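Local structure of metal-bound toxin (Helicobacter pylori, 4NRN) at residues 2-7 against 29-34; 24-29 against 60-65; 56-61 against 84-89; 69-72 against 77-80. The protein probably acts as an RNA-cleaving toxin of a type II toxin-antitoxin system, a RelE-family member of the YafQ subfamily, and binds two zinc ions. All blocks are in the same frame, centred on the assembly; numbering follows the deposited sequence.

Contact 1: 2-7 against 29-34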
loop_
_atom_site.group_PDB
_atom_site.type_symbol
_atom_site.label_atom_id
_atom_site.label_comp_id
_atom_site.label_asym_id
_atom_site.label_seq_id
_atom_site.Cartn_x
_atom_site.Cartn_y
_atom_site.Cartn_z
ATOM N N LEU A 2 3.415 -11.911 -6.829
ATOM C CA LEU A 2 4.043 -11.820 -5.519
ATOM C C LEU A 2 3.064 -12.235 -4.426
ATOM O O LEU A 2 1.874 -11.907 -4.496
ATOM C CB LEU A 2 4.523 -10.393 -5.247
ATOM C CG LEU A 2 5.668 -9.859 -6.100
ATOM C CD1 LEU A 2 5.862 -8.387 -5.832
ATOM C CD2 LEU A 2 6.948 -10.635 -5.825
ATOM N N THR A 3 3.559 -12.973 -3.434
ATOM C CA THR A 3 2.794 -13.256 -2.221
ATOM C C THR A 3 2.461 -11.928 -1.557
ATOM O O THR A 3 3.291 -11.023 -1.527
ATOM C CB THR A 3 3.575 -14.164 -1.237
ATOM O OG1 THR A 3 3.656 -15.491 -1.774
ATOM C CG2 THR A 3 2.875 -14.235 0.117
ATOM N N ILE A 4 1.234 -11.799 -1.068
ATOM C CA ILE A 4 0.782 -10.550 -0.466
ATOM C C ILE A 4 0.593 -10.755 1.023
ATOM O O ILE A 4 -0.226 -11.565 1.443
ATOM C CB ILE A 4 -0.545 -10.054 -1.097
ATOM C CG1 ILE A 4 -0.374 -9.859 -2.601
ATOM C CG2 ILE A 4 -1.007 -8.739 -0.447
ATOM C CD1 ILE A 4 -1.658 -9.949 -3.366
ATOM N N GLU A 5 1.361 -10.033 1.822
ATOM C CA GLU A 5 1.275 -10.182 3.265
ATOM C C GLU A 5 1.084 -8.824 3.902
ATOM O O GLU A 5 1.607 -7.829 3.413
ATOM C CB GLU A 5 2.533 -10.854 3.820
ATOM C CG GLU A 5 2.264 -11.677 5.084
ATOM C CD GLU A 5 3.522 -12.237 5.728
ATOM O OE1 GLU A 5 4.635 -11.819 5.346
ATOM O OE2 GLU A 5 3.394 -13.096 6.627
ATOM N N THR A 6 0.333 -8.785 4.995
ATOM C CA THR A 6 0.065 -7.528 5.665
ATOM C C THR A 6 0.732 -7.492 7.031
ATOM O O THR A 6 1.088 -8.526 7.584
ATOM C CB THR A 6 -1.446 -7.291 5.843
ATOM O OG1 THR A 6 -1.968 -8.195 6.827
ATOM C CG2 THR A 6 -2.179 -7.500 4.524
ATOM N N SER A 7 0.902 -6.285 7.560
ATOM C CA SER A 7 1.331 -6.081 8.936
ATOM C C SER A 7 0.109 -6.042 9.857
ATOM O O SER A 7 -1.039 -5.964 9.386
ATOM C CB SER A 7 2.086 -4.762 9.054
ATOM O OG SER A 7 1.199 -3.656 8.973
ATOM N N LYS A 29 -7.526 -3.508 -6.540
ATOM C CA LYS A 29 -7.077 -3.153 -7.875
ATOM C C LYS A 29 -5.621 -2.702 -7.844
ATOM O O LYS A 29 -4.812 -3.136 -8.663
ATOM C CB LYS A 29 -7.983 -2.064 -8.457
ATOM C CG LYS A 29 -7.598 -1.593 -9.847
ATOM C CD LYS A 29 -8.824 -1.116 -10.619
ATOM C CE LYS A 29 -9.526 0.046 -9.931
ATOM N NZ LYS A 29 -8.914 1.351 -10.296
ATOM N N VAL A 30 -5.288 -1.846 -6.882
ATOM C CA VAL A 30 -3.910 -1.381 -6.706
ATOM C C VAL A 30 -2.952 -2.486 -6.230
ATOM O O VAL A 30 -1.859 -2.646 -6.776
ATOM C CB VAL A 30 -3.835 -0.159 -5.744
ATOM C CG1 VAL A 30 -2.393 0.348 -5.628
ATOM C CG2 VAL A 30 -4.760 0.963 -6.217
ATOM N N VAL A 31 -3.351 -3.241 -5.208
ATOM C CA VAL A 31 -2.491 -4.306 -4.678
ATOM C C VAL A 31 -2.267 -5.416 -5.701
ATOM O O VAL A 31 -1.183 -6.006 -5.763
ATOM C CB VAL A 31 -3.074 -4.927 -3.410
ATOM C CG1 VAL A 31 -2.313 -6.202 -3.053
ATOM C CG2 VAL A 31 -3.028 -3.920 -2.265
ATOM N N GLY A 32 -3.299 -5.695 -6.499
ATOM C CA GLY A 32 -3.195 -6.657 -7.579
ATOM C C GLY A 32 -2.077 -6.325 -8.547
ATOM O O GLY A 32 -1.184 -7.147 -8.768
ATOM N N ASN A 33 -2.119 -5.127 -9.127
ATOM C CA ASN A 33 -1.075 -4.687 -10.055
ATOM C C ASN A 33 0.303 -4.714 -9.432
ATOM O O ASN A 33 1.257 -5.225 -10.023
ATOM C CB ASN A 33 -1.348 -3.275 -10.565
ATOM C CG ASN A 33 -2.203 -3.266 -11.801
ATOM O OD1 ASN A 33 -2.133 -4.182 -12.622
ATOM N ND2 ASN A 33 -3.019 -2.230 -11.945
ATOM N N LEU A 34 0.412 -4.145 -8.237
ATOM C CA LEU A 34 1.691 -4.127 -7.544
ATOM C C LEU A 34 2.279 -5.546 -7.480
ATOM O O LEU A 34 3.439 -5.769 -7.860
ATOM C CB LEU A 34 1.533 -3.509 -6.149
ATOM C CG LEU A 34 1.396 -1.980 -6.135
ATOM C CD1 LEU A 34 1.197 -1.444 -4.722
ATOM C CD2 LEU A 34 2.615 -1.326 -6.775
#
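Ile4 and Val31 make an apolar helix-on-sheet contact, where the edge strand 3-6 meets the helix 24-35 that packs across one face of the mixed beta-sheet of this RelE-family fold. Most of the touching comes down to one methyl: CG1 of Val31 sits 3.8 Å from CD1 of Ile4 and 3.9 Å from CG2 of the same isoleucine, so it is received between the two branches. Ile4 can offer both because its CG1 branch lies anti to its own carbonyl carbon (chi1 -58°) while CG2 takes the place anti to the backbone N. The two side chains meet at a slant. One turn further along the helix, Leu2 reaches over with CD1 and comes within 4.1 Å of the backbone O of Leu34, a plain van der Waals approach; the side chain of Leu34 turns instead to Leu67 and Tyr69 of strand 65-72. Val31 also rests on Leu78 and Leu80 of strand 77-84, which places its methyls over the sheet. No hydrogen bond joins 2-7 to 29-34, so between these segments the side chains meet by van der Waals packing alone, and the backbone bond of Leu2 with Ala35 supplies a polar tie next door.

Contact 2: 24-29 against 60-65. With ZN (zinc ion), chain C.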
loop_
_atom_site.group_PDB
_atom_site.type_symbol
_atom_site.label_atom_id
_atom_site.label_comp_id
_atom_site.label_asym_id
_atom_site.label_seq_id
_atom_site.Cartn_x
_atom_site.Cartn_y
_atom_site.Cartn_z
ATOM N N LEU A 24 -13.076 -1.314 -0.744
ATOM C CA LEU A 24 -12.001 -2.301 -0.782
ATOM C C LEU A 24 -11.569 -2.608 -2.214
ATOM O O LEU A 24 -10.443 -3.016 -2.470
ATOM C CB LEU A 24 -12.422 -3.575 -0.051
ATOM C CG LEU A 24 -12.446 -3.402 1.472
ATOM C CD1 LEU A 24 -13.281 -4.478 2.150
ATOM C CD2 LEU A 24 -11.034 -3.383 2.026
ATOM N N LYS A 25 -12.469 -2.393 -3.157
ATOM C CA LYS A 25 -12.169 -2.681 -4.546
ATOM C C LYS A 25 -11.068 -1.754 -5.070
ATOM O O LYS A 25 -10.329 -2.109 -5.999
ATOM C CB LYS A 25 -13.450 -2.603 -5.384
ATOM C CG LYS A 25 -14.520 -3.621 -4.952
ATOM C CD LYS A 25 -15.931 -3.257 -5.452
ATOM C CE LYS A 25 -17.012 -3.997 -4.652
ATOM N NZ LYS A 25 -18.388 -3.444 -4.844
ATOM N N LEU A 26 -10.959 -0.571 -4.469
ATOM C CA LEU A 26 -9.874 0.344 -4.802
ATOM C C LEU A 26 -8.551 -0.302 -4.417
ATOM O O LEU A 26 -7.593 -0.279 -5.181
ATOM C CB LEU A 26 -10.045 1.667 -4.059
ATOM C CG LEU A 26 -8.932 2.723 -4.131
ATOM C CD1 LEU A 26 -8.408 2.907 -5.552
ATOM C CD2 LEU A 26 -9.431 4.056 -3.562
ATOM N N LEU A 27 -8.524 -0.886 -3.224
ATOM C CA LEU A 27 -7.350 -1.583 -2.707
ATOM C C LEU A 27 -6.981 -2.818 -3.530
ATOM O O LEU A 27 -5.814 -2.993 -3.887
ATOM C CB LEU A 27 -7.569 -1.984 -1.238
ATOM C CG LEU A 27 -6.427 -2.752 -0.575
ATOM C CD1 LEU A 27 -5.236 -1.844 -0.367
ATOM C CD2 LEU A 27 -6.891 -3.351 0.743
ATOM N N TYR A 28 -7.969 -3.673 -3.815
ATOM C CA TYR A 28 -7.727 -4.903 -4.579
ATOM C C TYR A 28 -7.082 -4.593 -5.915
ATOM O O TYR A 28 -6.227 -5.332 -6.382
ATOM C CB TYR A 28 -9.020 -5.670 -4.883
ATOM C CG TYR A 28 -9.943 -5.976 -3.725
ATOM C CD1 TYR A 28 -9.450 -6.298 -2.463
ATOM C CD2 TYR A 28 -11.319 -5.985 -3.911
ATOM C CE1 TYR A 28 -10.316 -6.591 -1.405
ATOM C CE2 TYR A 28 -12.186 -6.273 -2.868
ATOM C CZ TYR A 28 -11.683 -6.579 -1.622
ATOM O OH TYR A 28 -12.553 -6.868 -0.597
ATOM N N LYS A 29 -7.526 -3.508 -6.540
ATOM C CA LYS A 29 -7.077 -3.153 -7.875
ATOM C C LYS A 29 -5.621 -2.702 -7.844
ATOM O O LYS A 29 -4.812 -3.136 -8.663
ATOM C CB LYS A 29 -7.983 -2.064 -8.457
ATOM C CG LYS A 29 -7.598 -1.593 -9.847
ATOM C CD LYS A 29 -8.824 -1.116 -10.619
ATOM C CE LYS A 29 -9.526 0.046 -9.931
ATOM N NZ LYS A 29 -8.914 1.351 -10.296
ATOM N N HIS A 60 -0.352 6.394 -3.865
ATOM C CA HIS A 60 -1.478 7.269 -3.599
ATOM C C HIS A 60 -2.780 6.645 -4.105
ATOM O O HIS A 60 -3.097 6.750 -5.286
ATOM C CB HIS A 60 -1.227 8.633 -4.241
ATOM C CG HIS A 60 -0.188 9.444 -3.532
ATOM N ND1 HIS A 60 -0.487 10.595 -2.832
ATOM C CD2 HIS A 60 1.147 9.262 -3.390
ATOM C CE1 HIS A 60 0.616 11.089 -2.302
ATOM N NE2 HIS A 60 1.622 10.297 -2.626
ATOM N N LEU A 61 -3.515 5.977 -3.214
ATOM C CA LEU A 61 -4.815 5.398 -3.548
ATOM C C LEU A 61 -5.821 6.526 -3.762
ATOM O O LEU A 61 -6.740 6.440 -4.587
ATOM C CB LEU A 61 -5.287 4.463 -2.433
ATOM C CG LEU A 61 -4.873 2.994 -2.548
ATOM C CD1 LEU A 61 -3.376 2.895 -2.687
ATOM C CD2 LEU A 61 -5.376 2.181 -1.357
ATOM N N LYS A 62 -5.631 7.575 -2.977
ATOM C CA LYS A 62 -6.273 8.856 -3.180
ATOM C C LYS A 62 -5.189 9.866 -2.813
ATOM O O LYS A 62 -4.279 9.534 -2.060
ATOM C CB LYS A 62 -7.494 8.991 -2.269
ATOM C CG LYS A 62 -8.572 7.928 -2.504
ATOM C CD LYS A 62 -9.741 8.085 -1.537
ATOM C CE LYS A 62 -10.635 6.849 -1.531
ATOM N NZ LYS A 62 -11.685 6.903 -0.468
ATOM N N PRO A 63 -5.257 11.089 -3.356
ATOM C CA PRO A 63 -4.148 12.025 -3.118
ATOM C C PRO A 63 -3.708 12.138 -1.649
ATOM O O PRO A 63 -2.545 12.468 -1.403
ATOM C CB PRO A 63 -4.691 13.352 -3.653
ATOM C CG PRO A 63 -5.647 12.928 -4.736
ATOM C CD PRO A 63 -6.295 11.669 -4.227
ATOM N N ASP A 64 -4.596 11.858 -0.695
ATOM C CA ASP A 64 -4.169 11.705 0.704
ATOM C C ASP A 64 -4.716 10.438 1.404
ATOM O O ASP A 64 -5.113 10.484 2.565
ATOM C CB ASP A 64 -4.450 12.967 1.532
ATOM C CG ASP A 64 -3.616 13.027 2.811
ATOM O OD1 ASP A 64 -2.620 12.282 2.905
ATOM O OD2 ASP A 64 -3.951 13.813 3.727
ATOM N N LEU A 65 -4.736 9.321 0.677
ATOM C CA LEU A 65 -4.857 7.986 1.271
ATOM C C LEU A 65 -3.734 7.119 0.714
ATOM O O LEU A 65 -3.790 6.662 -0.431
ATOM C CB LEU A 65 -6.207 7.328 0.977
ATOM C CG LEU A 65 -6.261 5.839 1.366
ATOM C CD1 LEU A 65 -6.346 5.658 2.873
ATOM C CD2 LEU A 65 -7.417 5.119 0.685
HETATM ZN ZN ZN C . 3.500 10.504 -2.012
#
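Leu26 points from helix 24-35 straight at the corner where the chain turns at Leu61, and its CD2 methyl touches two neighbours there. The corner is a classic beta bulge: Leu61 and Lys62 both face Leu65, whose carbonyl O accepts from both of their backbone N atoms, at 2.9 Å from Leu61 N and a longer 3.3 Å from Lys62 N. On the helix side, the CG of Leu26 stands anti to its backbone N (chi1 173°), which carries the fork outward to the bulge. CD2 lies 3.7 Å from the backbone O of Leu61 and equally close to CE of Lys62. The lysine chain, extended beyond CG, passes obliquely by the leucine, so CG and CE, in the apolar part of the lysine, lie against the methyl. One position on, Leu27 sends CD1 to CD2 of Leu61 at 4.1 Å, again at a slant, while Leu14 of helix 8-19 and Phe22 also pack on Leu27. Together these leucines seat the start of helix 24-35 on the turn joining strands 56-60 and 65-72. The same turn carries His60, a zinc ligand along with His47 and Glu58. Pro63 O accepts from ND1 of His60 at 3.1 Å; it lies near the imidazole plane, although the donor stands well above the carbonyl plane. This bond helps fix the ring's rotation, and at the far side of the ring NE2 binds the zinc ion at 2.0 Å.

Contact 3: 56-61 against 84-89. With ZN (zinc ion), chain D; ZN (zinc ion), chain C.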
loop_
_atom_site.group_PDB
_atom_site.type_symbol
_atom_site.label_atom_id
_atom_site.label_comp_id
_atom_site.label_asym_id
_atom_site.label_seq_id
_atom_site.Cartn_x
_atom_site.Cartn_y
_atom_site.Cartn_z
ATOM N N PHE A 56 10.933 0.954 1.384
ATOM C CA PHE A 56 9.516 1.266 1.470
ATOM C C PHE A 56 9.098 2.144 0.292
ATOM O O PHE A 56 9.824 3.056 -0.097
ATOM C CB PHE A 56 9.192 1.997 2.777
ATOM C CG PHE A 56 9.083 1.098 3.973
ATOM C CD1 PHE A 56 8.904 -0.267 3.824
ATOM C CD2 PHE A 56 9.122 1.626 5.250
ATOM C CE1 PHE A 56 8.792 -1.091 4.924
ATOM C CE2 PHE A 56 9.004 0.806 6.359
ATOM C CZ PHE A 56 8.841 -0.553 6.192
ATOM N N ARG A 57 7.923 1.863 -0.266
ATOM C CA ARG A 57 7.332 2.714 -1.293
ATOM C C ARG A 57 5.977 3.234 -0.846
ATOM O O ARG A 57 5.385 2.740 0.121
ATOM C CB ARG A 57 7.205 1.987 -2.634
ATOM C CG ARG A 57 8.528 1.566 -3.239
ATOM C CD ARG A 57 8.336 1.048 -4.654
ATOM N NE ARG A 57 7.998 2.111 -5.591
ATOM C CZ ARG A 57 8.890 2.777 -6.321
ATOM N NH1 ARG A 57 10.188 2.501 -6.219
ATOM N NH2 ARG A 57 8.492 3.733 -7.148
ATOM N N GLU A 58 5.491 4.228 -1.575
ATOM C CA GLU A 58 4.301 4.951 -1.191
ATOM C C GLU A 58 3.405 5.097 -2.409
ATOM O O GLU A 58 3.805 5.673 -3.421
ATOM C CB GLU A 58 4.712 6.325 -0.665
ATOM C CG GLU A 58 3.681 7.021 0.175
ATOM C CD GLU A 58 4.199 8.347 0.688
ATOM O OE1 GLU A 58 4.494 8.447 1.899
ATOM O OE2 GLU A 58 4.333 9.288 -0.122
ATOM N N CYS A 59 2.195 4.565 -2.308
ATOM C CA CYS A 59 1.235 4.639 -3.395
ATOM C C CYS A 59 0.058 5.500 -2.976
ATOM O O CYS A 59 -0.463 5.361 -1.871
ATOM C CB CYS A 59 0.733 3.241 -3.791
ATOM S SG CYS A 59 -0.208 3.305 -5.302
ATOM N N HIS A 60 -0.352 6.394 -3.865
ATOM C CA HIS A 60 -1.478 7.269 -3.599
ATOM C C HIS A 60 -2.780 6.645 -4.105
ATOM O O HIS A 60 -3.097 6.750 -5.286
ATOM C CB HIS A 60 -1.227 8.633 -4.241
ATOM C CG HIS A 60 -0.188 9.444 -3.532
ATOM N ND1 HIS A 60 -0.487 10.595 -2.832
ATOM C CD2 HIS A 60 1.147 9.262 -3.390
ATOM C CE1 HIS A 60 0.616 11.089 -2.302
ATOM N NE2 HIS A 60 1.622 10.297 -2.626
ATOM N N LEU A 61 -3.515 5.977 -3.214
ATOM C CA LEU A 61 -4.815 5.398 -3.548
ATOM C C LEU A 61 -5.821 6.526 -3.762
ATOM O O LEU A 61 -6.740 6.440 -4.587
ATOM C CB LEU A 61 -5.287 4.463 -2.433
ATOM C CG LEU A 61 -4.873 2.994 -2.548
ATOM C CD1 LEU A 61 -3.376 2.895 -2.687
ATOM C CD2 LEU A 61 -5.376 2.181 -1.357
ATOM N N GLY A 84 -3.369 4.864 5.213
ATOM C CA GLY A 84 -3.907 6.020 5.904
ATOM C C GLY A 84 -3.429 7.332 5.323
ATOM O O GLY A 84 -2.771 7.355 4.288
ATOM N N SER A 85 -3.765 8.435 5.985
ATOM C CA SER A 85 -3.338 9.749 5.518
ATOM C C SER A 85 -1.897 10.032 5.928
ATOM O O SER A 85 -1.318 9.309 6.741
ATOM C CB SER A 85 -4.257 10.840 6.066
ATOM O OG SER A 85 -4.033 11.026 7.453
ATOM N N HIS A 86 -1.316 11.083 5.358
ATOM C CA HIS A 86 0.006 11.526 5.781
ATOM C C HIS A 86 -0.007 11.780 7.284
ATOM O O HIS A 86 0.859 11.299 8.017
ATOM C CB HIS A 86 0.414 12.797 5.042
ATOM C CG HIS A 86 0.797 12.570 3.616
ATOM N ND1 HIS A 86 -0.067 12.791 2.566
ATOM C CD2 HIS A 86 1.959 12.146 3.060
ATOM C CE1 HIS A 86 0.539 12.512 1.428
ATOM N NE2 HIS A 86 1.770 12.116 1.700
ATOM N N SER A 87 -1.008 12.531 7.736
ATOM C CA SER A 87 -1.147 12.873 9.145
ATOM C C SER A 87 -1.184 11.638 10.041
ATOM O O SER A 87 -0.609 11.636 11.127
ATOM C CB SER A 87 -2.400 13.727 9.366
ATOM O OG SER A 87 -2.345 14.924 8.608
ATOM N N GLU A 88 -1.852 10.586 9.581
ATOM C CA GLU A 88 -2.005 9.375 10.383
ATOM C C GLU A 88 -0.777 8.470 10.410
ATOM O O GLU A 88 -0.543 7.772 11.393
ATOM C CB GLU A 88 -3.213 8.573 9.913
ATOM C CG GLU A 88 -4.489 9.013 10.546
ATOM C CD GLU A 88 -5.680 8.633 9.721
ATOM O OE1 GLU A 88 -5.532 7.756 8.841
ATOM O OE2 GLU A 88 -6.762 9.216 9.947
ATOM N N LEU A 89 -0.008 8.463 9.332
ATOM C CA LEU A 89 1.112 7.542 9.246
ATOM C C LEU A 89 2.403 8.171 9.764
ATOM O O LEU A 89 3.281 7.480 10.284
ATOM C CB LEU A 89 1.293 7.071 7.800
ATOM C CG LEU A 89 0.454 5.895 7.300
ATOM C CD1 LEU A 89 -0.974 5.987 7.783
ATOM C CD2 LEU A 89 0.507 5.845 5.785
HETATM ZN ZN ZN D . 3.978 11.919 0.467
HETATM ZN ZN ZN C . 3.500 10.504 -2.012
HETATM O O HOH W 1 5.960 12.519 1.671
#
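His86 lays the edge of its imidazole beside His60, CE1 to CE1 at 4.0 Å, where a two-zinc site bridges strand 56-60 and the C-terminal helix 86-89. The rings stand obliquely, their planes 52° apart. Both histidines have CG anti to the carbonyl carbon (chi1 -74° in His86), and from their separate backbones the ring ends converge on the metals. Glu58 links the two zinc ions. Its chain, extended beyond CG, brings OE2 to 2.4 Å from the zinc ion that His60 and His47 also bind, and to 2.7 Å from the second zinc ion, which His86 holds through NE2 at 2.5 Å. That second metal lies at the edge of the His86 ring, in its plane, and also carries a water. One carboxylate oxygen thus serves both metals, and the longer bonds to the second zinc suggest that it is the more loosely held. OE2 and His86 NE2, 4.2 Å apart, meet through the metal and not by a direct bond. Behind the ring, Asp64 OD1 accepts from ND1 of His86, a second-shell bond that probably helps hold the ring with NE2 toward the zinc. His86 is the predicted proton donor of the family's probable RNA-cleaving reaction, and the second zinc is bound to NE2 of this probable active-site residue. Its helix opens with a capping box: Glu88 N donates to Ser85 OG at 3.1 Å, and Ser85 N returns a weak bond to Glu88 OE1.

Contact 4: 69-72 against 77-80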
loop_
_atom_site.group_PDB
_atom_site.type_symbol
_atom_site.label_atom_id
_atom_site.label_comp_id
_atom_site.label_asym_id
_atom_site.label_seq_id
_atom_site.Cartn_x
_atom_site.Cartn_y
_atom_site.Cartn_z
ATOM N N TYR A 69 4.045 0.263 1.217
ATOM C CA TYR A 69 4.301 -1.147 0.970
ATOM C C TYR A 69 5.764 -1.383 0.732
ATOM O O TYR A 69 6.535 -0.452 0.499
ATOM C CB TYR A 69 3.511 -1.653 -0.241
ATOM C CG TYR A 69 3.951 -1.044 -1.556
ATOM C CD1 TYR A 69 4.944 -1.639 -2.327
ATOM C CD2 TYR A 69 3.376 0.140 -2.019
ATOM C CE1 TYR A 69 5.339 -1.076 -3.525
ATOM C CE2 TYR A 69 3.770 0.710 -3.212
ATOM C CZ TYR A 69 4.751 0.095 -3.964
ATOM O OH TYR A 69 5.142 0.669 -5.157
ATOM N N GLN A 70 6.140 -2.650 0.786
ATOM C CA GLN A 70 7.526 -3.030 0.634
ATOM C C GLN A 70 7.535 -4.279 -0.206
ATOM O O GLN A 70 6.847 -5.241 0.112
ATOM C CB GLN A 70 8.140 -3.300 2.005
ATOM C CG GLN A 70 9.637 -3.522 1.960
ATOM C CD GLN A 70 10.189 -4.048 3.265
ATOM O OE1 GLN A 70 9.457 -4.229 4.241
ATOM N NE2 GLN A 70 11.490 -4.297 3.292
ATOM N N ILE A 71 8.280 -4.266 -1.303
ATOM C CA ILE A 71 8.470 -5.499 -2.045
ATOM C C ILE A 71 9.717 -6.186 -1.535
ATOM O O ILE A 71 10.793 -5.583 -1.501
ATOM C CB ILE A 71 8.599 -5.278 -3.568
ATOM C CG1 ILE A 71 7.278 -4.786 -4.167
ATOM C CG2 ILE A 71 9.022 -6.571 -4.255
ATOM C CD1 ILE A 71 7.232 -4.899 -5.684
ATOM N N LYS A 72 9.560 -7.437 -1.113
ATOM C CA LYS A 72 10.676 -8.274 -0.684
ATOM C C LYS A 72 10.930 -9.345 -1.740
ATOM O O LYS A 72 10.497 -10.485 -1.583
ATOM C CB LYS A 72 10.348 -8.950 0.648
ATOM C CG LYS A 72 9.959 -7.996 1.763
ATOM C CD LYS A 72 11.173 -7.566 2.560
ATOM C CE LYS A 72 11.615 -8.664 3.512
ATOM N NZ LYS A 72 12.978 -8.407 4.054
ATOM N N THR A 77 7.682 -11.475 -2.109
ATOM C CA THR A 77 6.598 -10.975 -1.274
ATOM C C THR A 77 6.377 -9.468 -1.379
ATOM O O THR A 77 7.317 -8.679 -1.317
ATOM C CB THR A 77 6.794 -11.382 0.213
ATOM O OG1 THR A 77 6.659 -12.804 0.336
ATOM C CG2 THR A 77 5.750 -10.718 1.101
ATOM N N LEU A 78 5.112 -9.092 -1.553
ATOM C CA LEU A 78 4.665 -7.712 -1.423
ATOM C C LEU A 78 4.117 -7.546 -0.015
ATOM O O LEU A 78 3.152 -8.211 0.358
ATOM C CB LEU A 78 3.575 -7.409 -2.461
ATOM C CG LEU A 78 2.773 -6.118 -2.286
ATOM C CD1 LEU A 78 3.623 -4.923 -2.690
ATOM C CD2 LEU A 78 1.485 -6.173 -3.098
ATOM N N PHE A 79 4.735 -6.665 0.765
ATOM C CA PHE A 79 4.369 -6.471 2.168
ATOM C C PHE A 79 3.553 -5.183 2.341
ATOM O O PHE A 79 4.054 -4.095 2.076
ATOM C CB PHE A 79 5.656 -6.422 3.006
ATOM C CG PHE A 79 5.436 -6.460 4.504
ATOM C CD1 PHE A 79 4.686 -7.470 5.091
ATOM C CD2 PHE A 79 6.029 -5.510 5.328
ATOM C CE1 PHE A 79 4.507 -7.510 6.469
ATOM C CE2 PHE A 79 5.861 -5.550 6.704
ATOM C CZ PHE A 79 5.096 -6.543 7.270
ATOM N N LEU A 80 2.297 -5.298 2.767
ATOM C CA LEU A 80 1.471 -4.105 2.997
ATOM C C LEU A 80 1.645 -3.578 4.427
ATOM O O LEU A 80 1.258 -4.231 5.400
ATOM C CB LEU A 80 -0.007 -4.363 2.648
ATOM C CG LEU A 80 -0.267 -5.080 1.312
ATOM C CD1 LEU A 80 -1.758 -5.300 1.058
ATOM C CD2 LEU A 80 0.367 -4.345 0.148
#
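Gln70 O takes the N-H of Phe79 at 2.6 Å, and Gln70 N gives back to Phe79 O at 2.8 Å. These two residues form a hydrogen-bonded pair of the antiparallel hairpin 65-72/77-84 in the centre of the sheet. Lys72 and Thr77 make the next such pair, with Lys72 N to Thr77 O at 2.6 Å and Thr77 N to Lys72 O at 3.0 Å. Tyr69 and Ile71 face Leu80 and Leu78 across non-hydrogen-bonded positions on the side covered by helix 24-35. Leu78 joins them: its CD1 lies 3.6 Å from CD1 of Tyr69 and 3.9 Å from CG1 of Ile71. The tyrosine CG stands between its own backbone N and carbonyl carbon (chi1 67°), which leaves ring atom CD1 beside the Leu78 methyl, and the OH hydrogen-bonds to Asp46 OD1. On the other side, Gln70 OE1 approaches CD2 of Phe79 at 3.8 Å, the amide plane turned 68° from the ring. Backbone bonds therefore set the register of the hairpin, while its two faces differ in chemistry: one is mainly apolar, with the OH of Tyr69 held by Asp46, and the other mixes polar and aromatic groups.

Contacts 1, 3 and 4 reach the same five-stranded sheet, and contacts 1 and 2 both lie on helix 24-35. The centres of contacts 1 and 2 are about 12 Å apart; the two share Lys29, and their segments alternate along the chain. The centres of contacts 1 and 4 are about 7 Å apart, because strand 3-6 pairs with strand 77-84. Contacts 2 and 3 share His60, Leu61 and one zinc ion, and Asp64 of the first bonds His86 of the second. Contact 4 falls between the two segments of contact 3 in sequence, with its centre about 14 Å away. The zinc ligands thus come from strands 46-48 and 56-60 and from helix 86-89, distant in sequence.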